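Long-range contacts in SIS domain protein (Listeria monocytogenes str. 4b F2365, PDB 3FXA), which is a putative sugar-phosphate isomerase that probably binds phosphorylated sugars through its SIS domain: residues A[87-98]-A[111-121]; A[52-63]-A[97-108]. All blocks are in the same frame, centred on the assembly; numbering follows the deposited sequence.

Strand 95-99 takes part in both interactions, which share Ile97 and Leu98 and are largely buried, yet its surroundings are held in different ways. Interaction 1 joins residues 95-98 of the strand, with the 3-10 segment and turn before it, to helix 112-118 and the start of the next strand, combining direct hydrogen bonds with an aliphatic layer. Its polar edge reaches a second subunit. Interaction 2, nearer the centre of the chain, packs the other end of the strand and the loop beyond it against the glycine-rich turn and helix 55-63. It is chiefly apolar, with a water in place of direct bonds.

Interaction 1: residues A[87-98]-A[111-121]; sequences LGVLQKEDILIL and LIPACKTKGST
Thr121 pairs with the start of strand 95-99 in parallel register, bracketing Ile95: its N donates to Asp94 O at 3.0 Å, and its O accepts from Leu96 N at 2.7 Å.

Side-chain hydrogen bonds tie the preceding turn to the helix end. Lys118 crosses Leu90, and the bend at its last torsion (chi4 -73°) brings NZ to Leu90 O at 2.7 Å, nearly straight on at a C=O...N angle of 170°; NZ also forms a salt bridge with Glu71 of the second subunit. Ser120 OG reaches Gln91 O at 2.7 Å from above the carbonyl plane; Asp94 N grips the same oxygen from the opposite face, so this turn carbonyl is held by two donors.

The apolar layer follows the inner side of the helix. Leu87 CD1 rests on Ala114 CB at 3.7 Å, and Leu96 CD2 touches Cys115 CB at 3.7 Å. Farther along, Leu98 forks, its CD1 on Ile112 CG1 (3.8 Å) and its CD2 on Leu111 CD1.

Together these bonds and apolar contacts close a beta-alpha-beta crossover from strand 95-99 through helix 112-118 to the adjacent strand 121-126. Strand 48-51 flanks strand 95-99 on its other edge, and helix 31-43 packs on Ile95 and Thr121.

Interaction 2: residues A[52-63]-A[97-108]; sequences GCGTSGVAAKKL and ILISKGGNTGEL
Helix 55-63 runs roughly antiparallel to strand 97-99, at 145° between their directions and 8.7 Å between the axes of these short segments, while Gly52 lies beside Ile99 where the chain turns into the helix. This is the strand-turn-helix corner of a SIS-type α/β sandwich, with Gly52 and Gly54 in the turn and Gly57 in the first turn of the helix.

Ile99 carries most of the packing on the helix. Its CG1 stands beside the backbone N (chi1 -55°), which divides the two branches between successive parts of the helix. CG2 meets Ser56 CB at 3.7 Å, in the first turn. CD1 reaches farther along, pressing on the backbone at Ala60 N (3.6 Å) as well as on the methyl groups of Ala59 and Ala60. Leu63 comes to it tip to tip, CD2 against CD1 at 4.1 Å, and the same CD2 also touches Ile97 CD1. Val163 and Phe167 of helix 157-177 add to this layer, packing on Ile99 and Leu63 respectively.

Within the turn itself, Cys53 SG lies against Glu107 CB at 3.7 Å and also touches the Thr105 methyl; Leu108 CD2 faces the bare backbone of Gly52. His84 of the fourth subunit packs on Cys53, Thr105 and Glu107. The loop before helix 106-109 is braced from within, where Ser100 OG and Thr105 OG1 share a hydrogen bond of 3.0 Å. In related SIS domains the serine- and threonine-rich loop that follows the strand equivalent to 95-99 takes part in binding the sugar phosphate, so a similar role is plausible here.

No direct hydrogen bond joins the two segments; instead one water accepts from Cys53 N at 2.9 Å and donates to Ile99 O at 2.7 Å.

Interaction 1: residues A[87-98]-A[111-121]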
loop_
_atom_site.group_PDB
_atom_site.type_symbol
_atom_site.label_atom_id
_atom_site.label_comp_id
_atom_site.label_asym_id
_atom_site.label_seq_id
_atom_site.Cartn_x
_atom_site.Cartn_y
_atom_site.Cartn_z
ATOM N N LEU A 87 -12.854 4.794 6.642
ATOM C CA LEU A 87 -13.020 5.830 7.696
ATOM C C LEU A 87 -13.374 5.221 9.062
ATOM O O LEU A 87 -13.221 5.874 10.099
ATOM C CB LEU A 87 -14.038 6.910 7.314
ATOM C CG LEU A 87 -13.536 8.099 6.529
ATOM C CD1 LEU A 87 -14.689 8.882 6.004
ATOM C CD2 LEU A 87 -12.613 8.979 7.406
ATOM N N GLY A 88 -13.853 3.981 9.067
ATOM C CA GLY A 88 -14.030 3.228 10.318
ATOM C C GLY A 88 -12.755 2.992 11.142
ATOM O O GLY A 88 -12.844 2.687 12.326
ATOM N N VAL A 89 -11.572 3.139 10.538
ATOM C CA VAL A 89 -10.288 3.045 11.264
ATOM C C VAL A 89 -10.100 4.223 12.263
ATOM O O VAL A 89 -9.367 4.077 13.241
ATOM C CB VAL A 89 -9.055 2.966 10.286
ATOM C CG1 VAL A 89 -8.706 4.346 9.733
ATOM C CG2 VAL A 89 -7.814 2.381 10.967
ATOM N N LEU A 90 -10.749 5.360 11.977
ATOM C CA LEU A 90 -10.648 6.589 12.761
ATOM C C LEU A 90 -11.589 6.526 13.958
ATOM O O LEU A 90 -12.791 6.285 13.804
ATOM C CB LEU A 90 -11.024 7.796 11.901
ATOM C CG LEU A 90 -10.945 9.179 12.565
ATOM C CD1 LEU A 90 -9.475 9.440 12.907
ATOM C CD2 LEU A 90 -11.511 10.240 11.648
ATOM N N GLN A 91 -11.040 6.735 15.145
ATOM C CA GLN A 91 -11.822 6.697 16.398
ATOM C C GLN A 91 -11.679 8.011 17.192
ATOM O O GLN A 91 -10.831 8.864 16.888
ATOM C CB GLN A 91 -11.450 5.440 17.204
ATOM C CG GLN A 91 -11.743 4.149 16.472
ATOM C CD GLN A 91 -13.225 3.992 16.157
ATOM O OE1 GLN A 91 -14.080 4.265 17.004
ATOM N NE2 GLN A 91 -13.544 3.534 14.949
ATOM N N LYS A 92 -12.547 8.179 18.198
ATOM C CA LYS A 92 -12.608 9.426 19.016
ATOM C C LYS A 92 -11.267 9.868 19.642
ATOM O O LYS A 92 -10.947 11.044 19.608
ATOM C CB LYS A 92 -13.730 9.315 20.085
ATOM C CG LYS A 92 -13.914 10.550 20.986
ATOM C CD LYS A 92 -15.183 10.380 21.826
ATOM C CE LYS A 92 -15.416 11.553 22.761
ATOM N NZ LYS A 92 -15.664 12.828 22.019
ATOM N N GLU A 93 -10.469 8.902 20.090
ATOM C CA GLU A 93 -9.195 9.121 20.782
ATOM C C GLU A 93 -8.038 9.320 19.810
ATOM O O GLU A 93 -6.879 9.452 20.248
ATOM C CB GLU A 93 -8.836 7.944 21.728
ATOM C CG GLU A 93 -10.004 7.271 22.512
ATOM C CD GLU A 93 -10.827 6.247 21.683
ATOM O OE1 GLU A 93 -10.248 5.460 20.903
ATOM O OE2 GLU A 93 -12.065 6.247 21.817
ATOM N N ASP A 94 -8.332 9.381 18.513
ATOM C CA ASP A 94 -7.299 9.491 17.492
ATOM C C ASP A 94 -7.020 10.926 17.057
ATOM O O ASP A 94 -7.794 11.851 17.320
ATOM C CB ASP A 94 -7.682 8.678 16.244
ATOM C CG ASP A 94 -7.760 7.173 16.494
ATOM O OD1 ASP A 94 -7.288 6.676 17.529
ATOM O OD2 ASP A 94 -8.304 6.494 15.590
ATOM N N ILE A 95 -5.912 11.066 16.337
ATOM C CA ILE A 95 -5.499 12.321 15.739
ATOM C C ILE A 95 -5.501 12.120 14.233
ATOM O O ILE A 95 -4.777 11.250 13.761
ATOM C CB ILE A 95 -4.080 12.722 16.175
ATOM C CG1 ILE A 95 -3.987 12.848 17.720
ATOM C CG2 ILE A 95 -3.696 14.026 15.478
ATOM C CD1 ILE A 95 -2.600 13.186 18.267
ATOM N N LEU A 96 -6.352 12.858 13.510
ATOM C CA LEU A 96 -6.370 12.829 12.048
ATOM C C LEU A 96 -5.475 13.964 11.553
ATOM O O LEU A 96 -5.651 15.114 11.977
ATOM C CB LEU A 96 -7.797 12.964 11.496
ATOM C CG LEU A 96 -7.984 13.027 9.976
ATOM C CD1 LEU A 96 -7.528 11.725 9.289
ATOM C CD2 LEU A 96 -9.434 13.354 9.607
ATOM N N ILE A 97 -4.513 13.621 10.708
ATOM C CA ILE A 97 -3.608 14.574 10.086
ATOM C C ILE A 97 -3.911 14.569 8.592
ATOM O O ILE A 97 -3.764 13.532 7.914
ATOM C CB ILE A 97 -2.115 14.261 10.340
ATOM C CG1 ILE A 97 -1.837 14.135 11.846
ATOM C CG2 ILE A 97 -1.229 15.333 9.659
ATOM C CD1 ILE A 97 -0.335 13.951 12.227
ATOM N N LEU A 98 -4.374 15.714 8.087
ATOM C CA LEU A 98 -4.646 15.881 6.660
ATOM C C LEU A 98 -3.525 16.723 6.055
ATOM O O LEU A 98 -3.263 17.829 6.523
ATOM C CB LEU A 98 -5.997 16.531 6.437
ATOM C CG LEU A 98 -7.201 15.747 6.988
ATOM C CD1 LEU A 98 -8.490 16.496 6.668
ATOM C CD2 LEU A 98 -7.293 14.301 6.457
ATOM N N LEU A 111 -13.434 13.804 4.134
ATOM C CA LEU A 111 -13.093 13.108 5.373
ATOM C C LEU A 111 -13.398 13.919 6.630
ATOM O O LEU A 111 -13.467 13.349 7.721
ATOM C CB LEU A 111 -11.579 12.752 5.391
ATOM C CG LEU A 111 -11.017 12.120 4.108
ATOM C CD1 LEU A 111 -9.500 11.806 4.200
ATOM C CD2 LEU A 111 -11.829 10.892 3.679
ATOM N N ILE A 112 -13.597 15.234 6.496
ATOM C CA ILE A 112 -13.773 16.111 7.665
ATOM C C ILE A 112 -15.095 15.865 8.387
ATOM O O ILE A 112 -15.089 15.756 9.614
ATOM C CB ILE A 112 -13.545 17.609 7.326
ATOM C CG1 ILE A 112 -12.083 17.811 6.870
ATOM C CG2 ILE A 112 -13.801 18.480 8.541
ATOM C CD1 ILE A 112 -11.774 19.193 6.314
ATOM N N PRO A 113 -16.208 15.730 7.640
ATOM C CA PRO A 113 -17.464 15.453 8.377
ATOM C C PRO A 113 -17.407 14.224 9.307
ATOM O O PRO A 113 -17.912 14.308 10.441
ATOM C CB PRO A 113 -18.490 15.287 7.261
ATOM C CG PRO A 113 -17.978 16.072 6.159
ATOM C CD PRO A 113 -16.482 15.912 6.201
ATOM N N ALA A 114 -16.790 13.118 8.859
ATOM C CA ALA A 114 -16.624 11.927 9.708
ATOM C C ALA A 114 -15.732 12.207 10.920
ATOM O O ALA A 114 -16.012 11.746 12.040
ATOM C CB ALA A 114 -16.085 10.740 8.918
ATOM N N CYS A 115 -14.641 12.945 10.701
ATOM C CA CYS A 115 -13.770 13.378 11.801
ATOM C C CYS A 115 -14.557 14.144 12.882
ATOM O O CYS A 115 -14.424 13.826 14.065
ATOM C CB CYS A 115 -12.617 14.220 11.266
ATOM S SG CYS A 115 -11.396 14.742 12.459
ATOM N N LYS A 116 -15.425 15.070 12.466
ATOM C CA LYS A 116 -16.240 15.874 13.401
ATOM C C LYS A 116 -17.275 15.028 14.153
ATOM O O LYS A 116 -17.433 15.193 15.357
ATOM C CB LYS A 116 -16.924 17.044 12.688
ATOM C CG LYS A 116 -15.982 18.065 12.035
ATOM C CD LYS A 116 -15.073 18.777 13.031
ATOM C CE LYS A 116 -14.150 19.782 12.349
ATOM N NZ LYS A 116 -13.305 20.560 13.311
ATOM N N THR A 117 -17.938 14.119 13.440
ATOM C CA THR A 117 -18.913 13.191 14.032
ATOM C C THR A 117 -18.240 12.274 15.058
ATOM O O THR A 117 -18.792 12.024 16.137
ATOM C CB THR A 117 -19.610 12.335 12.920
ATOM O OG1 THR A 117 -20.340 13.202 12.046
ATOM C CG2 THR A 117 -20.569 11.302 13.503
ATOM N N LYS A 118 -17.043 11.797 14.726
ATOM C CA LYS A 118 -16.308 10.876 15.591
ATOM C C LYS A 118 -15.648 11.571 16.779
ATOM O O LYS A 118 -15.386 10.911 17.776
ATOM C CB LYS A 118 -15.277 10.078 14.778
ATOM C CG LYS A 118 -15.939 9.089 13.841
ATOM C CD LYS A 118 -15.050 8.534 12.752
ATOM C CE LYS A 118 -15.565 7.212 12.176
ATOM N NZ LYS A 118 -15.385 6.034 13.101
ATOM N N GLY A 119 -15.399 12.877 16.674
ATOM C CA GLY A 119 -14.781 13.659 17.753
ATOM C C GLY A 119 -13.255 13.592 17.829
ATOM O O GLY A 119 -12.665 13.983 18.833
ATOM N N SER A 120 -12.607 13.152 16.752
ATOM C CA SER A 120 -11.146 13.059 16.707
ATOM C C SER A 120 -10.528 14.449 16.654
ATOM O O SER A 120 -11.221 15.450 16.364
ATOM C CB SER A 120 -10.667 12.289 15.457
ATOM O OG SER A 120 -11.306 11.017 15.293
ATOM N N THR A 121 -9.223 14.494 16.914
ATOM C CA THR A 121 -8.435 15.721 16.798
ATOM C C THR A 121 -7.968 15.885 15.353
ATOM O O THR A 121 -7.381 14.972 14.815
ATOM C CB THR A 121 -7.205 15.717 17.735
ATOM O OG1 THR A 121 -7.626 15.672 19.105
ATOM C CG2 THR A 121 -6.402 17.007 17.531
HETATM O O HOH W 1 -16.521 6.097 15.752
HETATM O O HOH W 2 -7.883 13.010 19.946
#

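Interaction 2: residues A[52-63]-A[97-108]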
loop_
_atom_site.group_PDB
_atom_site.type_symbol
_atom_site.label_atom_id
_atom_site.label_comp_id
_atom_site.label_asym_id
_atom_site.label_seq_id
_atom_site.Cartn_x
_atom_site.Cartn_y
_atom_site.Cartn_z
ATOM N N GLY A 52 -3.431 11.819 2.681
ATOM C CA GLY A 52 -2.915 12.708 1.653
ATOM C C GLY A 52 -3.071 12.025 0.307
ATOM O O GLY A 52 -3.240 10.784 0.254
ATOM N N CYS A 53 -3.045 12.845 -0.745
ATOM C CA CYS A 53 -3.125 12.426 -2.149
ATOM C C CYS A 53 -1.791 12.695 -2.850
ATOM O O CYS A 53 -1.175 13.746 -2.639
ATOM C CB CYS A 53 -4.196 13.229 -2.871
ATOM S SG CYS A 53 -5.852 12.943 -2.312
ATOM N N GLY A 54 -1.397 11.775 -3.729
ATOM C CA GLY A 54 -0.179 11.910 -4.507
ATOM C C GLY A 54 1.043 12.109 -3.629
ATOM O O GLY A 54 1.274 11.320 -2.727
ATOM N N THR A 55 1.783 13.185 -3.895
ATOM C CA THR A 55 3.008 13.505 -3.157
ATOM C C THR A 55 2.723 13.745 -1.661
ATOM O O THR A 55 3.500 13.314 -0.793
ATOM C CB THR A 55 3.776 14.680 -3.844
ATOM O OG1 THR A 55 5.123 14.735 -3.361
ATOM C CG2 THR A 55 3.053 16.031 -3.663
ATOM N N SER A 56 1.615 14.435 -1.357
ATOM C CA SER A 56 1.174 14.634 0.052
ATOM C C SER A 56 0.933 13.260 0.719
ATOM O O SER A 56 1.166 13.095 1.912
ATOM C CB SER A 56 -0.084 15.481 0.142
ATOM O OG SER A 56 0.175 16.816 -0.207
ATOM N N GLY A 57 0.451 12.289 -0.056
ATOM C CA GLY A 57 0.292 10.910 0.380
ATOM C C GLY A 57 1.618 10.249 0.753
ATOM O O GLY A 57 1.657 9.535 1.742
ATOM N N VAL A 58 2.699 10.488 -0.021
ATOM C CA VAL A 58 4.006 9.909 0.290
ATOM C C VAL A 58 4.506 10.553 1.610
ATOM O O VAL A 58 5.046 9.841 2.475
ATOM C CB VAL A 58 5.023 10.007 -0.864
ATOM C CG1 VAL A 58 6.348 9.348 -0.440
ATOM C CG2 VAL A 58 4.426 9.390 -2.156
ATOM N N ALA A 59 4.322 11.870 1.745
ATOM C CA ALA A 59 4.634 12.577 3.012
ATOM C C ALA A 59 3.858 11.942 4.157
ATOM O O ALA A 59 4.424 11.643 5.198
ATOM C CB ALA A 59 4.288 14.061 2.916
ATOM N N ALA A 60 2.569 11.650 3.922
ATOM C CA ALA A 60 1.733 11.015 4.957
ATOM C C ALA A 60 2.291 9.662 5.398
ATOM O O ALA A 60 2.364 9.332 6.603
ATOM C CB ALA A 60 0.266 10.867 4.464
ATOM N N LYS A 61 2.725 8.874 4.409
ATOM C CA LYS A 61 3.328 7.569 4.663
ATOM C C LYS A 61 4.653 7.708 5.440
ATOM O O LYS A 61 4.989 6.828 6.239
ATOM C CB LYS A 61 3.497 6.784 3.378
ATOM C CG LYS A 61 2.151 6.351 2.808
ATOM C CD LYS A 61 2.284 5.792 1.405
ATOM C CE LYS A 61 0.891 5.462 0.819
ATOM N NZ LYS A 61 0.877 4.980 -0.595
ATOM N N LYS A 62 5.372 8.823 5.228
ATOM C CA LYS A 62 6.645 9.033 5.935
ATOM C C LYS A 62 6.320 9.305 7.422
ATOM O O LYS A 62 6.918 8.688 8.317
ATOM C CB LYS A 62 7.484 10.134 5.266
ATOM C CG LYS A 62 8.998 9.952 5.428
ATOM C CD LYS A 62 9.438 10.013 6.861
ATOM C CE LYS A 62 10.889 9.824 7.021
ATOM N NZ LYS A 62 11.334 10.134 8.406
ATOM N N LEU A 63 5.350 10.180 7.679
ATOM C CA LEU A 63 4.866 10.418 9.044
ATOM C C LEU A 63 4.457 9.098 9.741
ATOM O O LEU A 63 4.892 8.805 10.872
ATOM C CB LEU A 63 3.691 11.376 9.086
ATOM C CG LEU A 63 3.894 12.898 9.019
ATOM C CD1 LEU A 63 4.560 13.388 7.747
ATOM C CD2 LEU A 63 2.548 13.578 9.245
ATOM N N ILE A 97 -4.513 13.621 10.708
ATOM C CA ILE A 97 -3.608 14.574 10.086
ATOM C C ILE A 97 -3.911 14.569 8.592
ATOM O O ILE A 97 -3.764 13.532 7.914
ATOM C CB ILE A 97 -2.115 14.261 10.340
ATOM C CG1 ILE A 97 -1.837 14.135 11.846
ATOM C CG2 ILE A 97 -1.229 15.333 9.659
ATOM C CD1 ILE A 97 -0.335 13.951 12.227
ATOM N N LEU A 98 -4.374 15.714 8.087
ATOM C CA LEU A 98 -4.646 15.881 6.660
ATOM C C LEU A 98 -3.525 16.723 6.055
ATOM O O LEU A 98 -3.263 17.829 6.523
ATOM C CB LEU A 98 -5.997 16.531 6.437
ATOM C CG LEU A 98 -7.201 15.747 6.988
ATOM C CD1 LEU A 98 -8.490 16.496 6.668
ATOM C CD2 LEU A 98 -7.293 14.301 6.457
ATOM N N ILE A 99 -2.872 16.193 5.015
ATOM C CA ILE A 99 -1.738 16.872 4.340
ATOM C C ILE A 99 -2.188 17.286 2.946
ATOM O O ILE A 99 -2.485 16.440 2.089
ATOM C CB ILE A 99 -0.469 16.007 4.213
ATOM C CG1 ILE A 99 -0.031 15.475 5.578
ATOM C CG2 ILE A 99 0.687 16.833 3.552
ATOM C CD1 ILE A 99 1.132 14.513 5.546
ATOM N N SER A 100 -2.335 18.589 2.762
ATOM C CA SER A 100 -2.755 19.166 1.491
ATOM C C SER A 100 -2.124 20.530 1.322
ATOM O O SER A 100 -2.464 21.436 2.077
ATOM C CB SER A 100 -4.281 19.286 1.468
ATOM O OG SER A 100 -4.675 20.154 0.432
ATOM N N LYS A 101 -1.252 20.692 0.320
ATOM C CA LYS A 101 -0.553 21.974 0.099
ATOM C C LYS A 101 -1.528 23.130 -0.011
ATOM O O LYS A 101 -1.456 24.042 0.788
ATOM C CB LYS A 101 0.363 21.925 -1.133
ATOM C CG LYS A 101 1.246 23.148 -1.368
ATOM C CD LYS A 101 2.120 22.857 -2.586
ATOM C CE LYS A 101 3.024 23.992 -3.014
ATOM N NZ LYS A 101 2.304 25.230 -3.362
ATOM N N GLY A 102 -2.449 23.081 -0.977
ATOM C CA GLY A 102 -3.463 24.121 -1.131
ATOM C C GLY A 102 -4.565 24.105 -0.073
ATOM O O GLY A 102 -5.279 25.098 0.057
ATOM N N GLY A 103 -4.725 22.984 0.647
ATOM C CA GLY A 103 -5.691 22.833 1.748
ATOM C C GLY A 103 -7.156 22.641 1.392
ATOM O O GLY A 103 -8.017 22.635 2.282
ATOM N N ASN A 104 -7.455 22.521 0.102
ATOM C CA ASN A 104 -8.829 22.335 -0.376
ATOM C C ASN A 104 -9.005 21.070 -1.225
ATOM O O ASN A 104 -10.017 20.956 -1.926
ATOM C CB ASN A 104 -9.250 23.595 -1.155
ATOM C CG ASN A 104 -9.443 24.826 -0.254
ATOM O OD1 ASN A 104 -10.040 24.757 0.829
ATOM N ND2 ASN A 104 -9.005 25.970 -0.743
ATOM N N THR A 105 -8.060 20.112 -1.141
ATOM C CA THR A 105 -8.132 18.873 -1.937
ATOM C C THR A 105 -9.430 18.128 -1.586
ATOM O O THR A 105 -9.578 17.671 -0.448
ATOM C CB THR A 105 -6.908 17.979 -1.673
ATOM O OG1 THR A 105 -5.715 18.717 -1.993
ATOM C CG2 THR A 105 -6.984 16.687 -2.496
ATOM N N GLY A 106 -10.361 18.057 -2.550
ATOM C CA GLY A 106 -11.704 17.461 -2.351
ATOM C C GLY A 106 -11.749 16.099 -1.681
ATOM O O GLY A 106 -12.591 15.866 -0.814
ATOM N N GLU A 107 -10.798 15.236 -2.040
ATOM C CA GLU A 107 -10.670 13.887 -1.463
ATOM C C GLU A 107 -10.480 13.904 0.059
ATOM O O GLU A 107 -10.911 12.985 0.752
ATOM C CB GLU A 107 -9.496 13.104 -2.074
ATOM C CG GLU A 107 -9.596 12.757 -3.549
ATOM C CD GLU A 107 -9.119 13.837 -4.509
ATOM O OE1 GLU A 107 -9.065 15.036 -4.141
ATOM O OE2 GLU A 107 -8.812 13.469 -5.664
ATOM N N LEU A 108 -9.788 14.925 0.564
ATOM C CA LEU A 108 -9.543 15.087 1.997
ATOM C C LEU A 108 -10.673 15.828 2.671
ATOM O O LEU A 108 -11.012 15.507 3.812
ATOM C CB LEU A 108 -8.215 15.819 2.258
ATOM C CG LEU A 108 -6.923 15.214 1.666
ATOM C CD1 LEU A 108 -5.688 15.883 2.283
ATOM C CD2 LEU A 108 -6.828 13.739 1.930
HETATM O O HOH W 3 -3.475 15.658 -0.329
#